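Local coordinates for protein Alpha/beta hydrolase (Legionella pneumophila subsp. pneumophila str. Philadelphia 1, PDB 4EZI) that is of unknown function but has the alpha/beta-hydrolase fold and is probably a serine hydrolase, perhaps a lipase acting on triacylglycerols, at residues Gly75-Gln80 against Ala109-Val114; Lys162-Gly167 against Gln368-Glu373; Leu189-Val194 against Pro306-Leu311; Ala193-Ser198 against Lys360-Phe365. All blocks are in the same frame, centred on the assembly; numbering follows the deposited sequence.

Contact 1: residues Gly75-Gln80 against Ala109-Val114; sequences GIISYQ and AGYMTV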
loop_
_atom_site.group_PDB
_atom_site.type_symbol
_atom_site.label_atom_id
_atom_site.label_comp_id
_atom_site.label_asym_id
_atom_site.label_seq_id
_atom_site.Cartn_x
_atom_site.Cartn_y
_atom_site.Cartn_z
ATOM N N GLY A 75 -11.991 -15.393 6.788
ATOM C CA GLY A 75 -11.607 -14.748 5.530
ATOM C C GLY A 75 -10.213 -14.160 5.640
ATOM O O GLY A 75 -9.689 -13.969 6.745
ATOM N N ILE A 76 -9.607 -13.848 4.492
ATOM C CA ILE A 76 -8.286 -13.218 4.440
ATOM C C ILE A 76 -8.402 -11.785 3.977
ATOM O O ILE A 76 -9.090 -11.517 3.011
ATOM C CB ILE A 76 -7.340 -13.975 3.471
ATOM C CG1 ILE A 76 -7.113 -15.402 3.965
ATOM C CG2 ILE A 76 -6.005 -13.280 3.298
ATOM C CD1 ILE A 76 -6.292 -16.261 3.003
ATOM N N ILE A 77 -7.704 -10.886 4.670
ATOM C CA ILE A 77 -7.547 -9.516 4.197
ATOM C C ILE A 77 -6.062 -9.277 3.942
ATOM O O ILE A 77 -5.222 -9.556 4.808
ATOM C CB ILE A 77 -8.181 -8.499 5.163
ATOM C CG1 ILE A 77 -8.245 -7.076 4.565
ATOM C CG2 ILE A 77 -7.545 -8.516 6.546
ATOM C CD1 ILE A 77 -7.040 -6.218 4.785
ATOM N N SER A 78 -5.745 -8.831 2.723
ATOM C CA SER A 78 -4.382 -8.454 2.367
ATOM C C SER A 78 -4.338 -6.943 2.447
ATOM O O SER A 78 -5.032 -6.271 1.686
ATOM C CB SER A 78 -4.035 -8.960 0.952
ATOM O OG SER A 78 -2.702 -8.679 0.589
ATOM N N TYR A 79 -3.527 -6.422 3.358
ATOM C CA TYR A 79 -3.412 -5.011 3.608
ATOM C C TYR A 79 -2.017 -4.518 3.178
ATOM O O TYR A 79 -1.010 -4.977 3.720
ATOM C CB TYR A 79 -3.652 -4.653 5.096
ATOM C CG TYR A 79 -3.665 -3.161 5.276
ATOM C CD1 TYR A 79 -2.484 -2.452 5.520
ATOM C CD2 TYR A 79 -4.830 -2.448 5.091
ATOM C CE1 TYR A 79 -2.497 -1.081 5.630
ATOM C CE2 TYR A 79 -4.861 -1.069 5.151
ATOM C CZ TYR A 79 -3.691 -0.386 5.413
ATOM O OH TYR A 79 -3.712 0.991 5.488
ATOM N N GLN A 80 -2.026 -3.544 2.269
ATOM C CA GLN A 80 -0.826 -2.977 1.663
ATOM C C GLN A 80 -0.547 -1.607 2.281
ATOM O O GLN A 80 -1.317 -0.654 2.124
ATOM C CB GLN A 80 -1.060 -2.856 0.172
ATOM C CG GLN A 80 -1.025 -4.163 -0.597
ATOM C CD GLN A 80 -2.077 -5.160 -0.175
ATOM O OE1 GLN A 80 -1.730 -6.208 0.359
ATOM N NE2 GLN A 80 -3.354 -4.863 -0.435
ATOM N N ALA A 109 -12.396 -7.466 13.275
ATOM C CA ALA A 109 -13.153 -8.032 12.147
ATOM C C ALA A 109 -13.027 -9.542 12.045
ATOM O O ALA A 109 -13.868 -10.179 11.425
ATOM C CB ALA A 109 -12.742 -7.349 10.820
ATOM N N GLY A 110 -11.989 -10.117 12.638
ATOM C CA GLY A 110 -11.788 -11.560 12.633
ATOM C C GLY A 110 -11.181 -12.158 11.373
ATOM O O GLY A 110 -11.318 -13.345 11.139
ATOM N N TYR A 111 -10.472 -11.344 10.593
ATOM C CA TYR A 111 -9.845 -11.813 9.380
ATOM C C TYR A 111 -8.403 -12.204 9.640
ATOM O O TYR A 111 -7.708 -11.603 10.471
ATOM C CB TYR A 111 -9.876 -10.729 8.289
ATOM C CG TYR A 111 -11.255 -10.169 7.943
ATOM C CD1 TYR A 111 -12.398 -10.953 7.995
ATOM C CD2 TYR A 111 -11.395 -8.854 7.556
ATOM C CE1 TYR A 111 -13.643 -10.434 7.655
ATOM C CE2 TYR A 111 -12.610 -8.327 7.223
ATOM C CZ TYR A 111 -13.747 -9.110 7.282
ATOM O OH TYR A 111 -14.968 -8.562 6.936
HETATM N N MSE A 112 -7.939 -13.221 8.916
HETATM C CA MSE A 112 -6.520 -13.486 8.811
HETATM C C MSE A 112 -5.882 -12.346 8.045
HETATM O O MSE A 112 -6.249 -12.112 6.893
HETATM C CB MSE A 112 -6.262 -14.833 8.149
HETATM C CG MSE A 112 -4.750 -15.110 8.006
HETATM SE SE MSE A 112 -4.366 -16.899 7.378
HETATM C CE MSE A 112 -3.609 -16.489 5.688
ATOM N N THR A 113 -5.000 -11.595 8.704
ATOM C CA THR A 113 -4.504 -10.323 8.211
ATOM C C THR A 113 -3.092 -10.543 7.675
ATOM O O THR A 113 -2.193 -11.002 8.394
ATOM C CB THR A 113 -4.610 -9.255 9.326
ATOM O OG1 THR A 113 -5.977 -9.164 9.750
ATOM C CG2 THR A 113 -4.124 -7.907 8.863
ATOM N N VAL A 114 -2.906 -10.248 6.389
ATOM C CA VAL A 114 -1.695 -10.545 5.631
ATOM C C VAL A 114 -1.137 -9.216 5.154
ATOM O O VAL A 114 -1.830 -8.473 4.490
ATOM C CB VAL A 114 -2.027 -11.463 4.443
ATOM C CG1 VAL A 114 -0.839 -11.705 3.571
ATOM C CG2 VAL A 114 -2.619 -12.798 4.961
#

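Contact 2: residues Lys162-Gly167 against Gln368-Glu373; sequences KLYLAG and QFERQE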
loop_
_atom_site.group_PDB
_atom_site.type_symbol
_atom_site.label_atom_id
_atom_site.label_comp_id
_atom_site.label_asym_id
_atom_site.label_seq_id
_atom_site.Cartn_x
_atom_site.Cartn_y
_atom_site.Cartn_z
ATOM N N LYS A 162 -13.349 -16.145 1.217
ATOM C CA LYS A 162 -13.485 -14.682 1.261
ATOM C C LYS A 162 -12.087 -14.053 1.259
ATOM O O LYS A 162 -11.218 -14.433 2.046
ATOM C CB LYS A 162 -14.238 -14.218 2.502
ATOM C CG LYS A 162 -15.722 -14.652 2.574
ATOM C CD LYS A 162 -16.614 -13.826 1.665
ATOM C CE LYS A 162 -18.105 -14.185 1.840
ATOM N NZ LYS A 162 -18.987 -13.388 0.942
ATOM N N LEU A 163 -11.896 -13.085 0.364
ATOM C CA LEU A 163 -10.633 -12.387 0.189
ATOM C C LEU A 163 -10.894 -10.902 -0.017
ATOM O O LEU A 163 -11.598 -10.499 -0.955
ATOM C CB LEU A 163 -9.869 -12.965 -0.998
ATOM C CG LEU A 163 -8.567 -12.271 -1.389
ATOM C CD1 LEU A 163 -7.526 -12.261 -0.259
ATOM C CD2 LEU A 163 -7.992 -12.909 -2.631
ATOM N N TYR A 164 -10.315 -10.079 0.846
ATOM C CA TYR A 164 -10.508 -8.641 0.819
ATOM C C TYR A 164 -9.148 -7.963 0.602
ATOM O O TYR A 164 -8.164 -8.395 1.191
ATOM C CB TYR A 164 -11.106 -8.163 2.151
ATOM C CG TYR A 164 -12.258 -9.006 2.660
ATOM C CD1 TYR A 164 -13.525 -8.900 2.114
ATOM C CD2 TYR A 164 -12.056 -9.950 3.656
ATOM C CE1 TYR A 164 -14.581 -9.699 2.595
ATOM C CE2 TYR A 164 -13.075 -10.732 4.135
ATOM C CZ TYR A 164 -14.335 -10.628 3.588
ATOM O OH TYR A 164 -15.367 -11.393 4.075
ATOM N N LEU A 165 -9.100 -6.902 -0.201
ATOM C CA LEU A 165 -7.832 -6.219 -0.481
ATOM C C LEU A 165 -7.977 -4.747 -0.092
ATOM O O LEU A 165 -8.875 -4.074 -0.588
ATOM C CB LEU A 165 -7.475 -6.317 -1.971
ATOM C CG LEU A 165 -7.552 -7.698 -2.634
ATOM C CD1 LEU A 165 -7.234 -7.540 -4.123
ATOM C CD2 LEU A 165 -6.673 -8.743 -1.974
ATOM N N ALA A 166 -7.071 -4.229 0.737
ATOM C CA ALA A 166 -7.104 -2.820 1.142
ATOM C C ALA A 166 -5.683 -2.303 1.301
ATOM O O ALA A 166 -4.746 -3.063 1.461
ATOM C CB ALA A 166 -7.875 -2.625 2.443
ATOM N N GLY A 167 -5.565 -0.986 1.338
ATOM C CA GLY A 167 -4.298 -0.354 1.621
ATOM C C GLY A 167 -4.497 1.133 1.711
ATOM O O GLY A 167 -5.600 1.621 1.462
ATOM N N GLN A 368 -19.837 -5.690 4.682
ATOM C CA GLN A 368 -20.985 -5.723 3.795
ATOM C C GLN A 368 -20.902 -6.916 2.863
ATOM O O GLN A 368 -21.898 -7.604 2.649
ATOM C CB GLN A 368 -21.088 -4.424 3.003
ATOM C CG GLN A 368 -22.262 -4.381 2.047
ATOM C CD GLN A 368 -22.368 -3.074 1.287
ATOM O OE1 GLN A 368 -21.853 -2.038 1.719
ATOM N NE2 GLN A 368 -23.059 -3.121 0.150
ATOM N N PHE A 369 -19.725 -7.172 2.312
ATOM C CA PHE A 369 -19.539 -8.265 1.382
ATOM C C PHE A 369 -19.254 -9.601 2.043
ATOM O O PHE A 369 -19.477 -10.646 1.428
ATOM C CB PHE A 369 -18.588 -7.854 0.244
ATOM C CG PHE A 369 -19.216 -6.824 -0.614
ATOM C CD1 PHE A 369 -20.224 -7.203 -1.490
ATOM C CD2 PHE A 369 -18.962 -5.465 -0.433
ATOM C CE1 PHE A 369 -20.916 -6.259 -2.202
ATOM C CE2 PHE A 369 -19.646 -4.516 -1.168
ATOM C CZ PHE A 369 -20.625 -4.927 -2.053
ATOM N N GLU A 370 -18.839 -9.581 3.301
ATOM C CA GLU A 370 -18.733 -10.803 4.096
ATOM C C GLU A 370 -20.107 -11.451 4.281
ATOM O O GLU A 370 -20.227 -12.670 4.228
ATOM C CB GLU A 370 -18.140 -10.459 5.469
ATOM C CG GLU A 370 -17.965 -11.672 6.382
ATOM C CD GLU A 370 -17.185 -11.358 7.685
ATOM O OE1 GLU A 370 -16.925 -10.183 7.986
ATOM O OE2 GLU A 370 -16.825 -12.305 8.396
ATOM N N ARG A 371 -21.114 -10.619 4.526
ATOM C CA ARG A 371 -22.460 -11.080 4.957
ATOM C C ARG A 371 -23.461 -11.229 3.815
ATOM O O ARG A 371 -24.686 -11.220 4.019
ATOM C CB ARG A 371 -23.017 -10.167 6.078
ATOM C CG ARG A 371 -23.415 -8.779 5.628
ATOM C CD ARG A 371 -23.814 -7.917 6.769
ATOM N NE ARG A 371 -24.232 -6.603 6.295
ATOM C CZ ARG A 371 -23.569 -5.453 6.475
ATOM N NH1 ARG A 371 -22.426 -5.381 7.164
ATOM N NH2 ARG A 371 -24.066 -4.334 5.960
ATOM N N GLN A 372 -22.944 -11.444 2.617
ATOM C CA GLN A 372 -23.770 -11.872 1.498
ATOM C C GLN A 372 -22.932 -12.819 0.664
ATOM O O GLN A 372 -21.701 -12.907 0.819
ATOM C CB GLN A 372 -24.306 -10.676 0.689
ATOM C CG GLN A 372 -23.231 -9.804 0.068
ATOM C CD GLN A 372 -23.798 -8.627 -0.749
ATOM O OE1 GLN A 372 -24.152 -7.570 -0.200
ATOM N NE2 GLN A 372 -23.811 -8.783 -2.066
ATOM N N GLU A 373 -23.595 -13.547 -0.224
ATOM C CA GLU A 373 -22.889 -14.510 -1.039
ATOM C C GLU A 373 -21.950 -15.366 -0.141
ATOM O O GLU A 373 -20.823 -15.635 -0.536
ATOM C CB GLU A 373 -22.149 -13.727 -2.168
ATOM C CG GLU A 373 -21.087 -14.458 -3.033
ATOM C CD GLU A 373 -20.684 -13.727 -4.318
ATOM O OE1 GLU A 373 -21.443 -12.849 -4.791
ATOM O OE2 GLU A 373 -19.610 -14.061 -4.876
#

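Contact 3: residues Leu189-Val194 against Pro306-Leu311; sequences LPVSAV and PTAPLL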
loop_
_atom_site.group_PDB
_atom_site.type_symbol
_atom_site.label_atom_id
_atom_site.label_comp_id
_atom_site.label_asym_id
_atom_site.label_seq_id
_atom_site.Cartn_x
_atom_site.Cartn_y
_atom_site.Cartn_z
ATOM N N LEU A 189 -9.007 -17.212 -8.847
ATOM C CA LEU A 189 -8.963 -16.911 -7.418
ATOM C C LEU A 189 -10.027 -15.846 -7.122
ATOM O O LEU A 189 -9.882 -14.703 -7.531
ATOM C CB LEU A 189 -7.580 -16.394 -7.025
ATOM C CG LEU A 189 -7.455 -16.013 -5.549
ATOM C CD1 LEU A 189 -7.636 -17.235 -4.634
ATOM C CD2 LEU A 189 -6.128 -15.331 -5.290
ATOM N N PRO A 190 -11.087 -16.192 -6.374
ATOM C CA PRO A 190 -12.125 -15.183 -6.130
ATOM C C PRO A 190 -11.639 -14.057 -5.234
ATOM O O PRO A 190 -10.909 -14.311 -4.271
ATOM C CB PRO A 190 -13.262 -15.961 -5.435
ATOM C CG PRO A 190 -12.948 -17.403 -5.618
ATOM C CD PRO A 190 -11.486 -17.530 -5.905
ATOM N N VAL A 191 -12.011 -12.829 -5.597
ATOM C CA VAL A 191 -11.759 -11.654 -4.786
ATOM C C VAL A 191 -13.134 -11.138 -4.362
ATOM O O VAL A 191 -14.026 -10.991 -5.212
ATOM C CB VAL A 191 -10.977 -10.577 -5.554
ATOM C CG1 VAL A 191 -10.831 -9.298 -4.696
ATOM C CG2 VAL A 191 -9.628 -11.092 -6.016
ATOM N N SER A 192 -13.331 -10.905 -3.065
ATOM C CA SER A 192 -14.645 -10.551 -2.499
ATOM C C SER A 192 -14.921 -9.052 -2.479
ATOM O O SER A 192 -16.049 -8.632 -2.677
ATOM C CB SER A 192 -14.793 -11.115 -1.077
ATOM O OG SER A 192 -14.460 -12.492 -1.030
ATOM N N ALA A 193 -13.906 -8.234 -2.220
ATOM C CA ALA A 193 -14.103 -6.785 -2.150
ATOM C C ALA A 193 -12.736 -6.128 -2.102
ATOM O O ALA A 193 -11.776 -6.695 -1.570
ATOM C CB ALA A 193 -14.897 -6.374 -0.937
ATOM N N VAL A 194 -12.656 -4.911 -2.630
ATOM C CA VAL A 194 -11.408 -4.159 -2.773
ATOM C C VAL A 194 -11.689 -2.709 -2.356
ATOM O O VAL A 194 -12.637 -2.107 -2.854
ATOM C CB VAL A 194 -10.899 -4.240 -4.225
ATOM C CG1 VAL A 194 -9.574 -3.487 -4.360
ATOM C CG2 VAL A 194 -10.721 -5.696 -4.630
ATOM N N PRO A 306 -13.129 -4.372 -13.063
ATOM C CA PRO A 306 -13.026 -4.951 -11.718
ATOM C C PRO A 306 -13.782 -6.265 -11.653
ATOM O O PRO A 306 -14.852 -6.411 -12.271
ATOM C CB PRO A 306 -13.709 -3.922 -10.833
ATOM C CG PRO A 306 -13.819 -2.700 -11.617
ATOM C CD PRO A 306 -13.862 -3.096 -13.049
ATOM N N THR A 307 -13.216 -7.224 -10.936
ATOM C CA THR A 307 -13.812 -8.548 -10.772
ATOM C C THR A 307 -14.336 -8.759 -9.333
ATOM O O THR A 307 -14.573 -9.890 -8.900
ATOM C CB THR A 307 -12.778 -9.625 -11.119
ATOM O OG1 THR A 307 -11.611 -9.409 -10.305
ATOM C CG2 THR A 307 -12.423 -9.590 -12.625
ATOM N N ALA A 308 -14.526 -7.649 -8.618
ATOM C CA ALA A 308 -15.075 -7.631 -7.272
ATOM C C ALA A 308 -15.613 -6.243 -7.000
ATOM O O ALA A 308 -15.159 -5.269 -7.620
ATOM C CB ALA A 308 -13.997 -7.956 -6.245
ATOM N N PRO A 309 -16.547 -6.124 -6.053
ATOM C CA PRO A 309 -16.959 -4.809 -5.581
ATOM C C PRO A 309 -15.763 -3.960 -5.189
ATOM O O PRO A 309 -14.833 -4.459 -4.526
ATOM C CB PRO A 309 -17.831 -5.141 -4.364
ATOM C CG PRO A 309 -18.346 -6.511 -4.636
ATOM C CD PRO A 309 -17.283 -7.229 -5.398
ATOM N N LEU A 310 -15.825 -2.690 -5.565
ATOM C CA LEU A 310 -14.702 -1.770 -5.461
ATOM C C LEU A 310 -15.144 -0.444 -4.858
ATOM O O LEU A 310 -16.046 0.209 -5.387
ATOM C CB LEU A 310 -14.094 -1.550 -6.848
ATOM C CG LEU A 310 -12.961 -0.538 -6.981
ATOM C CD1 LEU A 310 -11.739 -0.986 -6.185
ATOM C CD2 LEU A 310 -12.622 -0.339 -8.458
ATOM N N LEU A 311 -14.454 -0.047 -3.790
ATOM C CA LEU A 311 -14.697 1.212 -3.110
ATOM C C LEU A 311 -13.434 2.069 -3.154
ATOM O O LEU A 311 -12.441 1.675 -2.589
ATOM C CB LEU A 311 -15.094 0.990 -1.644
ATOM C CG LEU A 311 -15.216 2.250 -0.791
ATOM C CD1 LEU A 311 -16.312 3.153 -1.282
ATOM C CD2 LEU A 311 -15.387 1.944 0.694
HETATM O O HOH W 1 -12.982 -12.148 -8.336
#

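Contact 4: residues Ala193-Ser198 against Lys360-Phe365; sequences AVAPGS and KEQVDF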
loop_
_atom_site.group_PDB
_atom_site.type_symbol
_atom_site.label_atom_id
_atom_site.label_comp_id
_atom_site.label_asym_id
_atom_site.label_seq_id
_atom_site.Cartn_x
_atom_site.Cartn_y
_atom_site.Cartn_z
ATOM N N ALA A 193 -13.906 -8.234 -2.220
ATOM C CA ALA A 193 -14.103 -6.785 -2.150
ATOM C C ALA A 193 -12.736 -6.128 -2.102
ATOM O O ALA A 193 -11.776 -6.695 -1.570
ATOM C CB ALA A 193 -14.897 -6.374 -0.937
ATOM N N VAL A 194 -12.656 -4.911 -2.630
ATOM C CA VAL A 194 -11.408 -4.159 -2.773
ATOM C C VAL A 194 -11.689 -2.709 -2.356
ATOM O O VAL A 194 -12.637 -2.107 -2.854
ATOM C CB VAL A 194 -10.899 -4.240 -4.225
ATOM C CG1 VAL A 194 -9.574 -3.487 -4.360
ATOM C CG2 VAL A 194 -10.721 -5.696 -4.630
ATOM N N ALA A 195 -10.842 -2.135 -1.502
ATOM C CA ALA A 195 -11.069 -0.789 -0.999
ATOM C C ALA A 195 -9.728 -0.030 -0.844
ATOM O O ALA A 195 -9.189 0.097 0.254
ATOM C CB ALA A 195 -11.835 -0.812 0.321
ATOM N N PRO A 196 -9.162 0.488 -1.946
ATOM C CA PRO A 196 -7.973 1.323 -1.853
ATOM C C PRO A 196 -8.294 2.633 -1.158
ATOM O O PRO A 196 -9.231 3.317 -1.544
ATOM C CB PRO A 196 -7.591 1.560 -3.316
ATOM C CG PRO A 196 -8.871 1.497 -4.016
ATOM C CD PRO A 196 -9.643 0.403 -3.333
ATOM N N GLY A 197 -7.465 2.994 -0.175
ATOM C CA GLY A 197 -7.612 4.205 0.589
ATOM C C GLY A 197 -6.630 5.275 0.167
ATOM O O GLY A 197 -5.421 5.038 0.093
ATOM N N SER A 198 -7.161 6.463 -0.138
ATOM C CA SER A 198 -6.370 7.651 -0.464
ATOM C C SER A 198 -5.208 7.327 -1.408
ATOM O O SER A 198 -4.057 7.686 -1.148
ATOM C CB SER A 198 -5.881 8.337 0.815
ATOM O OG SER A 198 -7.010 8.720 1.595
ATOM N N LYS A 360 -11.861 2.736 8.875
ATOM C CA LYS A 360 -13.201 2.336 9.342
ATOM C C LYS A 360 -14.119 2.036 8.159
ATOM O O LYS A 360 -14.839 1.030 8.164
ATOM C CB LYS A 360 -13.787 3.431 10.238
ATOM C CG LYS A 360 -15.171 3.145 10.801
ATOM C CD LYS A 360 -15.289 1.842 11.523
ATOM C CE LYS A 360 -16.588 1.765 12.380
ATOM N NZ LYS A 360 -17.730 2.523 11.773
ATOM N N GLU A 361 -14.063 2.879 7.135
ATOM C CA GLU A 361 -14.835 2.632 5.925
ATOM C C GLU A 361 -14.444 1.342 5.238
ATOM O O GLU A 361 -15.305 0.634 4.700
ATOM C CB GLU A 361 -14.747 3.786 4.947
ATOM C CG GLU A 361 -15.282 5.123 5.445
ATOM C CD GLU A 361 -16.769 5.152 5.799
ATOM O OE1 GLU A 361 -17.565 4.369 5.248
ATOM O OE2 GLU A 361 -17.144 6.012 6.627
ATOM N N GLN A 362 -13.148 1.049 5.195
ATOM C CA GLN A 362 -12.686 -0.198 4.577
ATOM C C GLN A 362 -13.266 -1.410 5.298
ATOM O O GLN A 362 -13.808 -2.309 4.663
ATOM C CB GLN A 362 -11.145 -0.258 4.570
ATOM C CG GLN A 362 -10.524 0.773 3.652
ATOM C CD GLN A 362 -9.021 0.906 3.843
ATOM O OE1 GLN A 362 -8.494 0.719 4.936
ATOM N NE2 GLN A 362 -8.311 1.236 2.772
ATOM N N VAL A 363 -13.138 -1.429 6.615
ATOM C CA VAL A 363 -13.687 -2.541 7.404
ATOM C C VAL A 363 -15.192 -2.712 7.164
ATOM O O VAL A 363 -15.686 -3.808 6.955
ATOM C CB VAL A 363 -13.416 -2.384 8.941
ATOM C CG1 VAL A 363 -14.129 -3.514 9.746
ATOM C CG2 VAL A 363 -11.921 -2.347 9.233
ATOM N N ASP A 364 -15.908 -1.593 7.177
ATOM C CA ASP A 364 -17.357 -1.635 6.984
ATOM C C ASP A 364 -17.732 -2.156 5.592
ATOM O O ASP A 364 -18.707 -2.897 5.436
ATOM C CB ASP A 364 -17.970 -0.273 7.220
ATOM C CG ASP A 364 -18.012 0.123 8.676
ATOM O OD1 ASP A 364 -17.896 -0.740 9.568
ATOM O OD2 ASP A 364 -18.223 1.330 8.929
ATOM N N PHE A 365 -16.974 -1.762 4.580
ATOM C CA PHE A 365 -17.185 -2.256 3.229
ATOM C C PHE A 365 -16.978 -3.765 3.148
ATOM O O PHE A 365 -17.801 -4.483 2.570
ATOM C CB PHE A 365 -16.246 -1.534 2.274
ATOM C CG PHE A 365 -16.518 -1.758 0.814
ATOM C CD1 PHE A 365 -17.685 -1.302 0.226
ATOM C CD2 PHE A 365 -15.590 -2.403 0.016
ATOM C CE1 PHE A 365 -17.907 -1.465 -1.136
ATOM C CE2 PHE A 365 -15.807 -2.592 -1.331
ATOM C CZ PHE A 365 -16.968 -2.103 -1.911
#

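Contact 1: residues Gly75-Gln80 against Ala109-Val114
I77 bonds through both of its backbone polar atoms to strand 112-116: I77 N donates to M112 O (2.9 Å) and I77 O accepts from V114 N (2.9 Å). With M112 N to G75 O and Y79 N to V114 O, these bonds set the two strands parallel, I76 beside M112, I77 beside T113 and S78 beside V114. From CB outward, I77 divides its contacts by branch. I77 CB lies 4.0 Å from Y111 CD2. I77 CG2, held between the backbone N and the carbonyl carbon, reaches T113 OG1 at 3.6 Å and Y111 CB at 3.7 Å. The isoleucine crosses the tyrosine at about a right angle and runs alongside the threonine. I77 CG1, anti to the backbone N (chi1 -170°), packs on Y164 O (3.6 Å), and the tip, CD1, turns away from 109-114. On the other face, I76 CD1 meets the selenomethionine methyl M112 CE at 3.8 Å, and I76 CG2 touches V114 CG2. Both strands belong to the beta-alpha-beta unit 74-80, 99-108, 112-116. Helix 355-370 covers the I77 face through F366, whereas helix 134-154 packs against I76 and V114 on the opposite side, with strand 162-168 along the far edge of 75-80.

Contact 2: residues Lys162-Gly167 against Gln368-Glu373
K162 NZ is gripped by backbone carbonyls at the C-terminus of helix 355-370: F369 O in the last turn and Q372 O just past it, with a weak third bond to E373 O. The bonds from K162 NZ to F369 O and Q372 O are both 2.8 Å long; the one from K162 NZ to E373 O is 3.3 Å. The ammonium lies in the carbonyl plane of F369, whereas it approaches Q372 O almost head-on, with a C=O...N angle of 172°. A bend at chi2 (-77°) followed by an extended run carries K162 out to this turn, and K162 CE passes 3.5 Å from E370 O. A positive charge at the helix C-terminus would probably be favoured by the helix dipole.

Next to it, Y164 reaches the same helix end with its hydroxyl. Y164 OH lies 3.2 Å from E370 CB, and the two side chains cross at about a right angle. E370 runs on past the hydroxyl, its CG anti to the backbone N (chi1 -179°), to place OE1 on Y111 OH and in a salt bridge with K367. That second shell holds the glutamate, while the ring of Y111 stacks on that of Y164 and F366 meets Y164 from the helix. On the strand, backbone bonds from Y164 to I76 and S78 fix its position.

The C-terminal helix is thus fastened to the start of a central strand of the alpha/beta-hydrolase sheet. At its other end, strand 162-168 leads into a GxSxG sequence consistent with the nucleophile elbow of this fold.

Contact 3: residues Leu189-Val194 against Pro306-Leu311
V194 joins the two backbones through both of its peptide atoms, V194 N donating to P309 O and V194 O accepting from L311 N (both 2.9 Å), so that V194 and L310 form a single bridge. Two CA-H...O contacts supplement it: A193 CA to P309 O, and L310 CA to V194 O.

The side chains around the bridge are mostly apolar. V194 CG1, set anti to the backbone N (chi1 -178°), meets L310 CD1 at 3.8 Å, the valine and leucine slanting across each other; the same leucine methyl also lies against V194 O. Before the bridge, A308 CB points toward 189-194 and sits 3.2 Å from V191 O, with V191 CG1 beside A308 CB at 3.8 Å. P309 puts CD 3.3 Å and CG a little farther from S192 O. Where the two segments diverge, a water spans the gap, accepting from V191 N (3.0 Å) and donating to T307 O (2.8 Å).

On one side of the sheet V194 packs on T175 and F179 of helix 170-185. On the other, A193 and L311 face F365 of helix 355-370, and P309 lies against F369. S192 turns away from this contact to bond through OG to L163 N.

With no N-H, P309 cannot bond to S192 O and sets CD against it; the regular pairing starts at its carbonyl. The union is therefore a short start of parallel pairing, extended by methyl contacts and, beyond them, by one water that links peptide groups too far apart to bond directly.

Contact 4: residues Ala193-Ser198 against Lys360-Phe365
One hydrogen bond crosses between strand 193-197 and segment 360-365 of helix 355-370: Q362 NE2 donates to A195 O at 2.9 Å. The donor arrives nearly in line with the carbonyl, but the acceptor stands 33° out of the plane of the glutamine amide, and the N-H...O angle is a bent 133°. An extended chain beyond CG carries the amide to the strand. The same NE2 also bonds to G167 O on the neighbouring strand, so a single amide nitrogen bridges two strand carbonyls.

The last helix of this alpha/beta-hydrolase fold lies over one face of the sheet, antiparallel to the strand (174°) and beside the GxSxG segment that probably forms the nucleophile elbow.

A carbonyl sits beside the F365 ring, V194 O lying 3.6 Å from F365 CE2. Apolar contacts come chiefly from the same ring, which is directed at the strand because CG stands anti to the backbone N: F365 CE2 lies 3.9 Å from A193 CB, while F365 CD2 is 4.1 Å from A195 CB. A195 CB also touches Q362 CG at 3.9 Å, and is thus lodged between the glutamine stem and the phenylalanine ring.

All four contacts reach one mixed sheet, in which strands 112-116, 74-80, 162-168, 193-197 and 310-314 lie side by side and parallel. Contacts 1 and 3 pair strands within it; contacts 2 and 4 lay helix 355-370 against it. Their centres are 8 to 14 Å apart, contacts 2 and 3 being the nearest pair and contacts 1 and 3 the farthest. Along the chain contact 1 closes before the others open, and contacts 3 and 4, which share A193 and V194, fall within the span between the two segments of contact 2. The C-terminal helix thus packs on strands from much earlier in the sequence, beside the probable nucleophile elbow.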